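Local coordinates for UPF0255 protein frsA (Vibrio vulnificus, PDB 4I4C) that probably hydrolyses carboxylic esters, having an alpha/beta-hydrolase fold, and is not the cofactor-independent pyruvate decarboxylase it was once taken for, at residues Tyr166-Leu171 with Asp208-Phe213; Gln170-Phe175 with Lys179-Leu184; Ala223-Asp228 with Gln249-Glu254; Val266-Phe271 with Val279-Leu284. All blocks are in the same frame, centred on the assembly; numbering follows the deposited sequence.

Contact 1. Residues Tyr166-Leu171 with Asp208-Phe213; sequences YIIKQL and DMWRLF
The ring of F213 turns its edge to the face of Y166 in an offset edge-to-face pair, with centroids 5.3 Å apart and planes at 80°. The leading atom is CE2 of F213, which comes within 3.7 Å of Y166 CD1. W210 meets the same tyrosine differently: it lies at about a right angle to the Y166 side chain, and Y166 CD2 sits at the indole edge, near its plane, 4.2 Å from W210 CH2. The I168 methyl CD1 reaches the indole obliquely, 4.3 Å from W210 CZ3. W210 and F213 can both serve Y166 because each has CG anti to the backbone N (chi1 167° and 172°), which sends the two rings from helix 210-217 toward the start of strand 167-175. Beyond the two segments, W210 stacks with F126, while its NE1 makes a weak hydrogen bond to E123. M209, the N-cap residue of this helix, lines the pocket of the bound polyether together with L212. No hydrogen bond joins 166-171 to 208-213, and the nearest CA atoms, those of Y166 and F213, are 10.1 Å apart. The edge strand and the helix are therefore joined here by aromatic and aliphatic side chains, with shape rather than polar pairing setting their spacing.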
loop_
_atom_site.group_PDB
_atom_site.type_symbol
_atom_site.label_atom_id
_atom_site.label_comp_id
_atom_site.label_asym_id
_atom_site.label_seq_id
_atom_site.Cartn_x
_atom_site.Cartn_y
_atom_site.Cartn_z
ATOM N N TYR A 166 2.534 -10.589 20.515
ATOM C CA TYR A 166 1.851 -9.298 20.437
ATOM C C TYR A 166 0.363 -9.498 20.203
ATOM O O TYR A 166 -0.083 -10.575 19.836
ATOM C CB TYR A 166 2.419 -8.428 19.319
ATOM C CG TYR A 166 3.868 -8.041 19.482
ATOM C CD1 TYR A 166 4.224 -6.886 20.168
ATOM C CD2 TYR A 166 4.880 -8.813 18.929
ATOM C CE1 TYR A 166 5.551 -6.518 20.314
ATOM C CE2 TYR A 166 6.211 -8.453 19.072
ATOM C CZ TYR A 166 6.539 -7.304 19.769
ATOM O OH TYR A 166 7.853 -6.933 19.919
ATOM N N ILE A 167 -0.411 -8.441 20.386
ATOM C CA ILE A 167 -1.850 -8.586 20.312
ATOM C C ILE A 167 -2.418 -7.937 19.060
ATOM O O ILE A 167 -2.286 -6.727 18.865
ATOM C CB ILE A 167 -2.520 -7.996 21.564
ATOM C CG1 ILE A 167 -1.969 -8.680 22.822
ATOM C CG2 ILE A 167 -4.025 -8.122 21.467
ATOM C CD1 ILE A 167 -2.765 -8.390 24.068
ATOM N N ILE A 168 -3.049 -8.738 18.207
ATOM C CA ILE A 168 -3.637 -8.193 16.980
ATOM C C ILE A 168 -5.122 -8.496 16.904
ATOM O O ILE A 168 -5.527 -9.653 16.862
ATOM C CB ILE A 168 -2.953 -8.711 15.694
ATOM C CG1 ILE A 168 -1.441 -8.479 15.737
ATOM C CG2 ILE A 168 -3.554 -8.029 14.463
ATOM C CD1 ILE A 168 -0.655 -9.569 16.411
ATOM N N LYS A 169 -5.932 -7.446 16.888
ATOM C CA LYS A 169 -7.378 -7.609 16.800
ATOM C C LYS A 169 -7.907 -7.127 15.455
ATOM O O LYS A 169 -7.544 -6.052 14.978
ATOM C CB LYS A 169 -8.072 -6.835 17.918
ATOM C CG LYS A 169 -7.668 -7.248 19.321
ATOM C CD LYS A 169 -8.250 -6.272 20.338
ATOM C CE LYS A 169 -7.742 -6.535 21.748
ATOM N NZ LYS A 169 -8.419 -7.691 22.408
ATOM N N GLN A 170 -8.768 -7.923 14.841
ATOM C CA GLN A 170 -9.437 -7.490 13.628
ATOM C C GLN A 170 -10.754 -6.790 14.000
ATOM O O GLN A 170 -11.641 -7.402 14.586
ATOM C CB GLN A 170 -9.674 -8.680 12.699
ATOM C CG GLN A 170 -10.137 -8.305 11.292
ATOM C CD GLN A 170 -10.463 -9.524 10.431
ATOM O OE1 GLN A 170 -11.445 -10.223 10.680
ATOM N NE2 GLN A 170 -9.637 -9.778 9.417
ATOM N N LEU A 171 -10.865 -5.505 13.678
ATOM C CA LEU A 171 -12.080 -4.747 13.962
ATOM C C LEU A 171 -12.979 -4.617 12.728
ATOM O O LEU A 171 -12.502 -4.514 11.591
ATOM C CB LEU A 171 -11.746 -3.352 14.490
ATOM C CG LEU A 171 -10.503 -3.251 15.373
ATOM C CD1 LEU A 171 -10.147 -1.791 15.633
ATOM C CD2 LEU A 171 -10.680 -4.019 16.684
ATOM N N ASP A 208 0.500 -5.573 4.680
ATOM C CA ASP A 208 1.869 -5.529 4.153
ATOM C C ASP A 208 2.821 -4.701 5.018
ATOM O O ASP A 208 3.921 -4.389 4.581
ATOM C CB ASP A 208 1.909 -4.963 2.715
ATOM C CG ASP A 208 1.167 -5.829 1.705
ATOM O OD1 ASP A 208 0.751 -6.946 2.071
ATOM O OD2 ASP A 208 1.000 -5.385 0.544
ATOM N N MET A 209 2.420 -4.367 6.244
ATOM C CA MET A 209 3.199 -3.422 7.059
ATOM C C MET A 209 3.521 -3.914 8.464
ATOM O O MET A 209 3.755 -3.106 9.369
ATOM C CB MET A 209 2.459 -2.079 7.143
ATOM C CG MET A 209 2.331 -1.389 5.793
ATOM S SD MET A 209 1.154 -0.022 5.777
ATOM C CE MET A 209 -0.403 -0.875 6.080
ATOM N N TRP A 210 3.510 -5.237 8.639
ATOM C CA TRP A 210 3.850 -5.866 9.905
ATOM C C TRP A 210 5.170 -5.374 10.508
ATOM O O TRP A 210 5.253 -5.161 11.709
ATOM C CB TRP A 210 3.878 -7.397 9.773
ATOM C CG TRP A 210 4.514 -8.028 10.959
ATOM C CD1 TRP A 210 5.729 -8.641 11.011
ATOM C CD2 TRP A 210 3.983 -8.070 12.287
ATOM N NE1 TRP A 210 5.982 -9.081 12.290
ATOM C CE2 TRP A 210 4.927 -8.739 13.094
ATOM C CE3 TRP A 210 2.796 -7.617 12.870
ATOM C CZ2 TRP A 210 4.725 -8.959 14.452
ATOM C CZ3 TRP A 210 2.597 -7.836 14.228
ATOM C CH2 TRP A 210 3.556 -8.499 15.000
ATOM N N ARG A 211 6.192 -5.171 9.682
ATOM C CA ARG A 211 7.489 -4.725 10.199
ATOM C C ARG A 211 7.482 -3.259 10.645
ATOM O O ARG A 211 8.348 -2.828 11.414
ATOM C CB ARG A 211 8.603 -4.985 9.178
ATOM C CG ARG A 211 8.739 -6.464 8.815
ATOM C CD ARG A 211 10.193 -6.935 8.737
ATOM N NE ARG A 211 10.268 -8.401 8.700
ATOM C CZ ARG A 211 11.389 -9.109 8.561
ATOM N NH1 ARG A 211 12.560 -8.492 8.439
ATOM N NH2 ARG A 211 11.336 -10.439 8.541
ATOM N N LEU A 212 6.515 -2.490 10.158
ATOM C CA LEU A 212 6.371 -1.107 10.620
ATOM C C LEU A 212 6.077 -1.136 12.114
ATOM O O LEU A 212 6.696 -0.407 12.893
ATOM C CB LEU A 212 5.246 -0.397 9.881
ATOM C CG LEU A 212 4.944 1.013 10.359
ATOM C CD1 LEU A 212 6.224 1.845 10.298
ATOM C CD2 LEU A 212 3.851 1.593 9.471
ATOM N N PHE A 213 5.136 -1.995 12.503
ATOM C CA PHE A 213 4.805 -2.209 13.915
ATOM C C PHE A 213 5.919 -2.947 14.666
ATOM O O PHE A 213 6.376 -2.483 15.702
ATOM C CB PHE A 213 3.484 -2.985 14.050
ATOM C CG PHE A 213 3.160 -3.411 15.465
ATOM C CD1 PHE A 213 2.655 -2.498 16.382
ATOM C CD2 PHE A 213 3.345 -4.720 15.874
ATOM C CE1 PHE A 213 2.348 -2.889 17.675
ATOM C CE2 PHE A 213 3.039 -5.111 17.170
ATOM C CZ PHE A 213 2.541 -4.194 18.064
#

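Contact 2. Residues Gln170-Phe175 with Lys179-Leu184; sequences QLEIPF and KITAHL
Strands 167-175 and 178-186 form a beta hairpin at one margin of the large mixed sheet, and Q170-F175 runs antiparallel to K179-L184 close to its turn. L171 pairs with A182 and I173 with I180 as hydrogen-bonded pairs. L171 N reaches A182 O at 2.7 Å, in the carbonyl plane, whereas I180 N approaches I173 O at 2.7 Å from above the I173 carbonyl plane, 37° out of it. P174 stands in a non-hydrogen-bonded pair with K179, so its lack of an N-H costs no bond between the strands. On the face of Q170, E172, T181 and H183, the glutamine CG lies over the imidazole, 4.1 Å from the H183 ring centroid, a CH-pi contact. Q170 gets there with CG anti to its N (chi1 -169°) and the chain extended beyond, alongside H183, whose ND1 is bonded to Q206. Further along, one water donates to both E172 OE2 and T181 OG1, while E172 OE1 rests against the aliphatic K179 CD at 3.6 Å. The other face is apolar: I173 CB and I180 CB are 4.2 Å apart, I180 CD1 touches F175 CB at 3.9 Å, and helix 246-254 covers F175 and I180. The hairpin opens the sheet as in alpha/beta hydrolases, where the second strand runs against all the others.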
loop_
_atom_site.group_PDB
_atom_site.type_symbol
_atom_site.label_atom_id
_atom_site.label_comp_id
_atom_site.label_asym_id
_atom_site.label_seq_id
_atom_site.Cartn_x
_atom_site.Cartn_y
_atom_site.Cartn_z
ATOM N N GLN A 170 -8.768 -7.923 14.841
ATOM C CA GLN A 170 -9.437 -7.490 13.628
ATOM C C GLN A 170 -10.754 -6.790 14.000
ATOM O O GLN A 170 -11.641 -7.402 14.586
ATOM C CB GLN A 170 -9.674 -8.680 12.699
ATOM C CG GLN A 170 -10.137 -8.305 11.292
ATOM C CD GLN A 170 -10.463 -9.524 10.431
ATOM O OE1 GLN A 170 -11.445 -10.223 10.680
ATOM N NE2 GLN A 170 -9.637 -9.778 9.417
ATOM N N LEU A 171 -10.865 -5.505 13.678
ATOM C CA LEU A 171 -12.080 -4.747 13.962
ATOM C C LEU A 171 -12.979 -4.617 12.728
ATOM O O LEU A 171 -12.502 -4.514 11.591
ATOM C CB LEU A 171 -11.746 -3.352 14.490
ATOM C CG LEU A 171 -10.503 -3.251 15.373
ATOM C CD1 LEU A 171 -10.147 -1.791 15.633
ATOM C CD2 LEU A 171 -10.680 -4.019 16.684
ATOM N N GLU A 172 -14.284 -4.638 12.968
ATOM C CA GLU A 172 -15.276 -4.410 11.925
ATOM C C GLU A 172 -16.158 -3.239 12.344
ATOM O O GLU A 172 -16.959 -3.337 13.274
ATOM C CB GLU A 172 -16.116 -5.662 11.670
ATOM C CG GLU A 172 -15.342 -6.812 11.050
ATOM C CD GLU A 172 -16.227 -7.985 10.639
ATOM O OE1 GLU A 172 -17.338 -8.138 11.196
ATOM O OE2 GLU A 172 -15.804 -8.758 9.752
ATOM N N ILE A 173 -15.995 -2.132 11.637
ATOM C CA ILE A 173 -16.604 -0.871 11.998
ATOM C C ILE A 173 -17.666 -0.513 10.974
ATOM O O ILE A 173 -17.345 -0.223 9.819
ATOM C CB ILE A 173 -15.536 0.215 12.014
ATOM C CG1 ILE A 173 -14.434 -0.170 13.003
ATOM C CG2 ILE A 173 -16.146 1.564 12.362
ATOM C CD1 ILE A 173 -13.184 0.654 12.883
ATOM N N PRO A 174 -18.943 -0.552 11.384
ATOM C CA PRO A 174 -20.022 -0.164 10.473
ATOM C C PRO A 174 -19.840 1.238 9.895
ATOM O O PRO A 174 -19.404 2.157 10.592
ATOM C CB PRO A 174 -21.279 -0.234 11.358
ATOM C CG PRO A 174 -20.775 -0.398 12.772
ATOM C CD PRO A 174 -19.467 -1.103 12.644
ATOM N N PHE A 175 -20.165 1.368 8.611
ATOM C CA PHE A 175 -20.113 2.633 7.891
ATOM C C PHE A 175 -20.780 2.383 6.542
ATOM O O PHE A 175 -20.333 1.530 5.775
ATOM C CB PHE A 175 -18.655 3.100 7.715
ATOM C CG PHE A 175 -18.504 4.408 6.964
ATOM C CD1 PHE A 175 -18.847 5.616 7.561
ATOM C CD2 PHE A 175 -18.010 4.426 5.667
ATOM C CE1 PHE A 175 -18.703 6.821 6.873
ATOM C CE2 PHE A 175 -17.855 5.622 4.978
ATOM C CZ PHE A 175 -18.211 6.822 5.581
ATOM N N LYS A 179 -19.105 -2.830 6.469
ATOM C CA LYS A 179 -18.187 -2.622 7.588
ATOM C C LYS A 179 -16.785 -2.342 7.069
ATOM O O LYS A 179 -16.346 -2.915 6.065
ATOM C CB LYS A 179 -18.139 -3.835 8.514
ATOM C CG LYS A 179 -19.472 -4.207 9.136
ATOM C CD LYS A 179 -19.352 -5.498 9.924
ATOM C CE LYS A 179 -20.711 -6.119 10.198
ATOM N NZ LYS A 179 -21.533 -5.272 11.092
ATOM N N ILE A 180 -16.090 -1.448 7.756
ATOM C CA ILE A 180 -14.676 -1.212 7.509
ATOM C C ILE A 180 -13.890 -2.234 8.315
ATOM O O ILE A 180 -14.094 -2.346 9.518
ATOM C CB ILE A 180 -14.278 0.189 7.980
ATOM C CG1 ILE A 180 -14.900 1.245 7.060
ATOM C CG2 ILE A 180 -12.760 0.316 8.050
ATOM C CD1 ILE A 180 -14.763 2.677 7.600
ATOM N N THR A 181 -13.024 -3.001 7.655
ATOM C CA THR A 181 -12.183 -3.968 8.356
ATOM C C THR A 181 -10.797 -3.397 8.628
ATOM O O THR A 181 -10.072 -3.031 7.698
ATOM C CB THR A 181 -11.999 -5.263 7.563
ATOM O OG1 THR A 181 -13.277 -5.851 7.291
ATOM C CG2 THR A 181 -11.156 -6.247 8.364
ATOM N N ALA A 182 -10.422 -3.340 9.901
ATOM C CA ALA A 182 -9.125 -2.790 10.278
ATOM C C ALA A 182 -8.376 -3.726 11.229
ATOM O O ALA A 182 -8.985 -4.524 11.940
ATOM C CB ALA A 182 -9.299 -1.387 10.900
ATOM N N HIS A 183 -7.053 -3.634 11.244
ATOM C CA HIS A 183 -6.268 -4.478 12.137
ATOM C C HIS A 183 -5.529 -3.652 13.192
ATOM O O HIS A 183 -4.659 -2.853 12.871
ATOM C CB HIS A 183 -5.276 -5.338 11.350
ATOM C CG HIS A 183 -5.920 -6.398 10.514
ATOM N ND1 HIS A 183 -6.563 -6.127 9.326
ATOM C CD2 HIS A 183 -6.025 -7.739 10.697
ATOM C CE1 HIS A 183 -7.030 -7.250 8.810
ATOM N NE2 HIS A 183 -6.716 -8.244 9.626
ATOM N N LEU A 184 -5.875 -3.879 14.454
ATOM C CA LEU A 184 -5.254 -3.180 15.575
ATOM C C LEU A 184 -4.151 -4.028 16.188
ATOM O O LEU A 184 -4.406 -5.099 16.718
ATOM C CB LEU A 184 -6.311 -2.843 16.636
ATOM C CG LEU A 184 -5.858 -2.116 17.905
ATOM C CD1 LEU A 184 -5.316 -0.710 17.586
ATOM C CD2 LEU A 184 -7.021 -2.039 18.905
HETATM O O HOH W 1 -14.127 -8.421 7.881
#

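Contact 3. Residues Ala223-Asp228 with Gln249-Glu254; sequences AMLTVD and QAVLNE
V251 faces strand 223-226 from helix 246-254 with its two methyls spread, one to L225 and one to V227. The L225 and V251 side chains pass one another head to tail, so the touch is made by a single methyl from each: L225 CD2 lies 3.5 Å from V251 CG1, tighter than usual van der Waals contact between carbons. Beside it, V251 CG2 meets V227 CG2 more gently, at 4.2 Å. V251 has CG1 anti to the backbone N and CG2 beside it (chi1 171°), and this rotation is what shares the isopropyl fork between L225 and V227. The leucine reaches outward with its own CG anti to N (chi1 -178°), which sends CD2 toward the helix. L225 and V227 are two residues apart and project from the same face of the sheet; M224 and T226, in between, turn to the other, where M224 packs on L212 and F213 of helix 210-217. The sheet is thus covered by helices on both faces, the three-layer build of the alpha/beta-hydrolase fold, and 246-254 is the helix that follows strand 223-226 in the chain. Neighbouring strands widen the patch. I173 and I180 of the hairpin also touch V251, L225 rests on L171 and L184 on one flank and V195 on the other, and V227 packs on I197. The turn of helix that carries V251 is held by backbone bonds such as N253 N to Q249 O at 2.8 Å, while the N253 side chain binds K288 through OD1.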
loop_
_atom_site.group_PDB
_atom_site.type_symbol
_atom_site.label_atom_id
_atom_site.label_comp_id
_atom_site.label_asym_id
_atom_site.label_seq_id
_atom_site.Cartn_x
_atom_site.Cartn_y
_atom_site.Cartn_z
ATOM N N ALA A 223 0.518 1.588 19.308
ATOM C CA ALA A 223 -0.331 0.665 18.575
ATOM C C ALA A 223 -0.434 1.055 17.105
ATOM O O ALA A 223 -0.426 2.235 16.757
ATOM C CB ALA A 223 -1.714 0.592 19.203
ATOM N N MET A 224 -0.541 0.054 16.239
ATOM C CA MET A 224 -0.725 0.323 14.826
ATOM C C MET A 224 -2.087 -0.166 14.388
ATOM O O MET A 224 -2.466 -1.290 14.676
ATOM C CB MET A 224 0.372 -0.334 13.988
ATOM C CG MET A 224 0.130 -0.212 12.494
ATOM S SD MET A 224 1.478 -0.817 11.469
ATOM C CE MET A 224 1.129 -2.566 11.412
ATOM N N LEU A 225 -2.823 0.684 13.688
ATOM C CA LEU A 225 -4.152 0.326 13.228
ATOM C C LEU A 225 -4.171 0.462 11.720
ATOM O O LEU A 225 -4.213 1.569 11.203
ATOM C CB LEU A 225 -5.191 1.245 13.860
ATOM C CG LEU A 225 -6.653 0.984 13.516
ATOM C CD1 LEU A 225 -7.033 -0.426 13.935
ATOM C CD2 LEU A 225 -7.540 2.004 14.209
ATOM N N THR A 226 -4.100 -0.662 11.009
ATOM C CA THR A 226 -4.050 -0.618 9.549
ATOM C C THR A 226 -5.439 -0.511 8.922
ATOM O O THR A 226 -6.416 -1.058 9.436
ATOM C CB THR A 226 -3.296 -1.821 8.964
ATOM O OG1 THR A 226 -3.931 -3.034 9.383
ATOM C CG2 THR A 226 -1.853 -1.824 9.458
ATOM N N VAL A 227 -5.514 0.218 7.813
ATOM C CA VAL A 227 -6.758 0.411 7.094
ATOM C C VAL A 227 -6.455 0.412 5.598
ATOM O O VAL A 227 -5.427 0.951 5.174
ATOM C CB VAL A 227 -7.423 1.771 7.457
ATOM C CG1 VAL A 227 -8.780 1.886 6.787
ATOM C CG2 VAL A 227 -7.569 1.940 8.969
ATOM N N ASP A 228 -7.339 -0.209 4.814
ATOM C CA ASP A 228 -7.310 -0.129 3.356
ATOM C C ASP A 228 -8.101 1.081 2.827
ATOM O O ASP A 228 -9.262 1.287 3.198
ATOM C CB ASP A 228 -7.909 -1.404 2.753
ATOM C CG ASP A 228 -6.984 -2.617 2.871
ATOM O OD1 ASP A 228 -5.808 -2.516 2.459
ATOM O OD2 ASP A 228 -7.442 -3.671 3.376
ATOM N N GLN A 249 -11.828 8.604 8.648
ATOM C CA GLN A 249 -12.535 9.503 9.548
ATOM C C GLN A 249 -13.451 8.685 10.441
ATOM O O GLN A 249 -13.560 8.938 11.647
ATOM C CB GLN A 249 -13.345 10.516 8.749
ATOM C CG GLN A 249 -14.187 11.424 9.604
ATOM C CD GLN A 249 -14.239 12.813 9.046
ATOM O OE1 GLN A 249 -14.487 13.004 7.851
ATOM N NE2 GLN A 249 -13.980 13.801 9.898
ATOM N N ALA A 250 -14.091 7.691 9.836
ATOM C CA ALA A 250 -14.993 6.800 10.557
ATOM C C ALA A 250 -14.207 5.928 11.519
ATOM O O ALA A 250 -14.664 5.659 12.628
ATOM C CB ALA A 250 -15.811 5.934 9.585
ATOM N N VAL A 251 -13.032 5.476 11.098
ATOM C CA VAL A 251 -12.182 4.686 11.980
ATOM C C VAL A 251 -11.686 5.572 13.130
ATOM O O VAL A 251 -11.609 5.130 14.278
ATOM C CB VAL A 251 -10.984 4.050 11.234
ATOM C CG1 VAL A 251 -10.015 3.439 12.221
ATOM C CG2 VAL A 251 -11.454 2.976 10.244
ATOM N N LEU A 252 -11.368 6.830 12.823
ATOM C CA LEU A 252 -10.964 7.787 13.858
ATOM C C LEU A 252 -12.091 8.005 14.869
ATOM O O LEU A 252 -11.879 7.920 16.084
ATOM C CB LEU A 252 -10.529 9.121 13.237
ATOM C CG LEU A 252 -10.180 10.301 14.155
ATOM C CD1 LEU A 252 -9.003 9.990 15.068
ATOM C CD2 LEU A 252 -9.893 11.551 13.326
ATOM N N ASN A 253 -13.296 8.259 14.366
ATOM C CA ASN A 253 -14.445 8.473 15.239
ATOM C C ASN A 253 -14.805 7.246 16.061
ATOM O O ASN A 253 -15.446 7.359 17.105
ATOM C CB ASN A 253 -15.659 8.939 14.433
ATOM C CG ASN A 253 -15.458 10.309 13.825
ATOM O OD1 ASN A 253 -14.626 11.093 14.289
ATOM N ND2 ASN A 253 -16.219 10.606 12.776
ATOM N N GLU A 254 -14.392 6.072 15.589
ATOM C CA GLU A 254 -14.643 4.832 16.309
ATOM C C GLU A 254 -13.678 4.610 17.496
ATOM O O GLU A 254 -14.003 3.879 18.442
ATOM C CB GLU A 254 -14.594 3.640 15.346
ATOM C CG GLU A 254 -14.953 2.309 15.990
ATOM C CD GLU A 254 -16.412 2.236 16.388
ATOM O OE1 GLU A 254 -17.218 2.995 15.811
ATOM O OE2 GLU A 254 -16.753 1.419 17.273
#

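Contact 4. Residues Val266-Phe271 with Val279-Leu284; sequences VGLIGF and VRLSFL
L268 plants its CD1 methyl between two residues of helix 273-284: L268 CD1 is 3.8 Å from L281 CD2 and 3.6 Å from S282 OG. The second methyl, L268 CD2, also reaches L281 CD2, at 3.9 Å, so both branches of L268 bear on one methyl of L281. The two leucine side chains cross at about a right angle, L268 reaching from the strand with CG beside its backbone N (chi1 -56°) and L281 from the helix with CG anti to its own (chi1 180°). Around this first shell, L281 also rests on H248 and L252 of helix 246-254, L268 on I197, and S282 on C292 of strand 291-295. Away from the sheet, R280 forms a salt bridge with D243. Strand 266-271, helix 273-284 and strand 291-295 make a beta-alpha-beta unit; its turn from strand to helix corresponds to the nucleophile elbow of alpha/beta hydrolases, a position held here by R272, which borders both bound ligands. The S282 hydroxyl turns back to the M278 carbonyl and gives its proton there. Its oxygen can thus lie against the L268 methyl while its donor need is met by the M278 carbonyl.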
loop_
_atom_site.group_PDB
_atom_site.type_symbol
_atom_site.label_atom_id
_atom_site.label_comp_id
_atom_site.label_asym_id
_atom_site.label_seq_id
_atom_site.Cartn_x
_atom_site.Cartn_y
_atom_site.Cartn_z
ATOM N N VAL A 266 -3.495 10.153 19.018
ATOM C CA VAL A 266 -3.660 9.470 17.736
ATOM C C VAL A 266 -2.844 10.156 16.654
ATOM O O VAL A 266 -2.921 11.381 16.485
ATOM C CB VAL A 266 -5.137 9.491 17.274
ATOM C CG1 VAL A 266 -5.266 8.935 15.849
ATOM C CG2 VAL A 266 -6.011 8.727 18.246
ATOM N N GLY A 267 -2.075 9.360 15.917
ATOM C CA GLY A 267 -1.322 9.844 14.771
ATOM C C GLY A 267 -1.655 9.116 13.479
ATOM O O GLY A 267 -2.452 8.176 13.469
ATOM N N LEU A 268 -1.028 9.546 12.387
ATOM C CA LEU A 268 -1.320 9.004 11.068
ATOM C C LEU A 268 -0.040 8.814 10.265
ATOM O O LEU A 268 0.796 9.708 10.208
ATOM C CB LEU A 268 -2.258 9.941 10.294
ATOM C CG LEU A 268 -3.615 10.359 10.870
ATOM C CD1 LEU A 268 -4.253 11.479 10.015
ATOM C CD2 LEU A 268 -4.561 9.159 11.002
ATOM N N ILE A 269 0.112 7.636 9.657
ATOM C CA ILE A 269 1.187 7.368 8.699
ATOM C C ILE A 269 0.555 6.967 7.363
ATOM O O ILE A 269 -0.322 6.110 7.322
ATOM C CB ILE A 269 2.123 6.234 9.195
ATOM C CG1 ILE A 269 2.595 6.525 10.633
ATOM C CG2 ILE A 269 3.314 6.095 8.279
ATOM C CD1 ILE A 269 3.400 5.405 11.277
ATOM N N GLY A 270 0.984 7.597 6.277
ATOM C CA GLY A 270 0.397 7.370 4.970
ATOM C C GLY A 270 1.476 7.237 3.906
ATOM O O GLY A 270 2.267 8.156 3.705
ATOM N N PHE A 271 1.522 6.081 3.248
ATOM C CA PHE A 271 2.461 5.835 2.154
ATOM C C PHE A 271 1.733 5.960 0.826
ATOM O O PHE A 271 0.579 5.542 0.712
ATOM C CB PHE A 271 3.019 4.414 2.252
ATOM C CG PHE A 271 3.686 4.104 3.564
ATOM C CD1 PHE A 271 5.034 4.373 3.753
ATOM C CD2 PHE A 271 2.971 3.510 4.596
ATOM C CE1 PHE A 271 5.659 4.063 4.967
ATOM C CE2 PHE A 271 3.586 3.197 5.807
ATOM C CZ PHE A 271 4.933 3.476 5.984
ATOM N N VAL A 279 -3.353 13.394 4.934
ATOM C CA VAL A 279 -3.216 14.855 4.913
ATOM C C VAL A 279 -4.603 15.455 4.930
ATOM O O VAL A 279 -4.893 16.350 5.718
ATOM C CB VAL A 279 -2.545 15.369 3.634
ATOM C CG1 VAL A 279 -2.560 16.874 3.640
ATOM C CG2 VAL A 279 -1.130 14.868 3.509
ATOM N N ARG A 280 -5.450 14.957 4.058
ATOM C CA ARG A 280 -6.840 15.291 4.030
ATOM C C ARG A 280 -7.471 15.240 5.390
ATOM O O ARG A 280 -8.085 16.156 5.846
ATOM C CB ARG A 280 -7.569 14.342 3.132
ATOM C CG ARG A 280 -8.473 14.998 2.201
ATOM C CD ARG A 280 -9.436 14.080 1.647
ATOM N NE ARG A 280 -10.331 14.811 0.780
ATOM C CZ ARG A 280 -11.621 14.869 1.000
ATOM N NH1 ARG A 280 -12.415 15.549 0.239
ATOM N NH2 ARG A 280 -12.097 14.237 2.011
ATOM N N LEU A 281 -7.265 14.136 6.046
ATOM C CA LEU A 281 -7.779 13.938 7.397
ATOM C C LEU A 281 -7.164 14.906 8.426
ATOM O O LEU A 281 -7.811 15.261 9.420
ATOM C CB LEU A 281 -7.576 12.479 7.826
ATOM C CG LEU A 281 -8.061 12.098 9.222
ATOM C CD1 LEU A 281 -9.517 12.492 9.416
ATOM C CD2 LEU A 281 -7.882 10.602 9.449
ATOM N N SER A 282 -5.928 15.337 8.185
ATOM C CA SER A 282 -5.216 16.165 9.145
ATOM C C SER A 282 -5.703 17.601 9.053
ATOM O O SER A 282 -5.432 18.414 9.938
ATOM C CB SER A 282 -3.708 16.104 8.910
ATOM O OG SER A 282 -3.183 14.832 9.270
ATOM N N PHE A 283 -6.418 17.906 7.973
ATOM C CA PHE A 283 -7.080 19.199 7.836
ATOM C C PHE A 283 -8.507 19.106 8.354
ATOM O O PHE A 283 -9.038 20.069 8.910
ATOM C CB PHE A 283 -7.094 19.644 6.384
ATOM C CG PHE A 283 -5.802 20.258 5.920
ATOM C CD1 PHE A 283 -4.795 19.473 5.387
ATOM C CD2 PHE A 283 -5.605 21.630 5.994
ATOM C CE1 PHE A 283 -3.618 20.036 4.946
ATOM C CE2 PHE A 283 -4.427 22.199 5.558
ATOM C CZ PHE A 283 -3.432 21.400 5.030
ATOM N N LEU A 284 -9.127 17.943 8.180
ATOM C CA LEU A 284 -10.514 17.760 8.594
ATOM C C LEU A 284 -10.676 17.625 10.110
ATOM O O LEU A 284 -11.632 18.142 10.690
ATOM C CB LEU A 284 -11.142 16.567 7.867
ATOM C CG LEU A 284 -11.362 16.730 6.358
ATOM C CD1 LEU A 284 -11.631 15.385 5.693
ATOM C CD2 LEU A 284 -12.506 17.671 6.086
#

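In the fold
All four contacts draw on one mixed sheet. Contacts 1 and 2 share Q170 and L171 and are joined by a probable backbone hydrogen bond, L184 N to K169 O, 2.8 Å; contact 2 passes to contact 3, centres about 8 Å apart, through another probable one, T226 N to H183 O at 2.9 Å. Contact 3 meets contact 4 helix to helix, L252 CD2 lying 4.0 Å from L281 CD1. On the other face, contact 1 touches contact 4 where M209 SD and L212 CD2 each approach F271 CE2 at 4.0 Å, next to R272 and the polyether pocket that M209 and L212 line. The V227 side chain of contact 3 lies about 14 Å from the bound hexanoic acid.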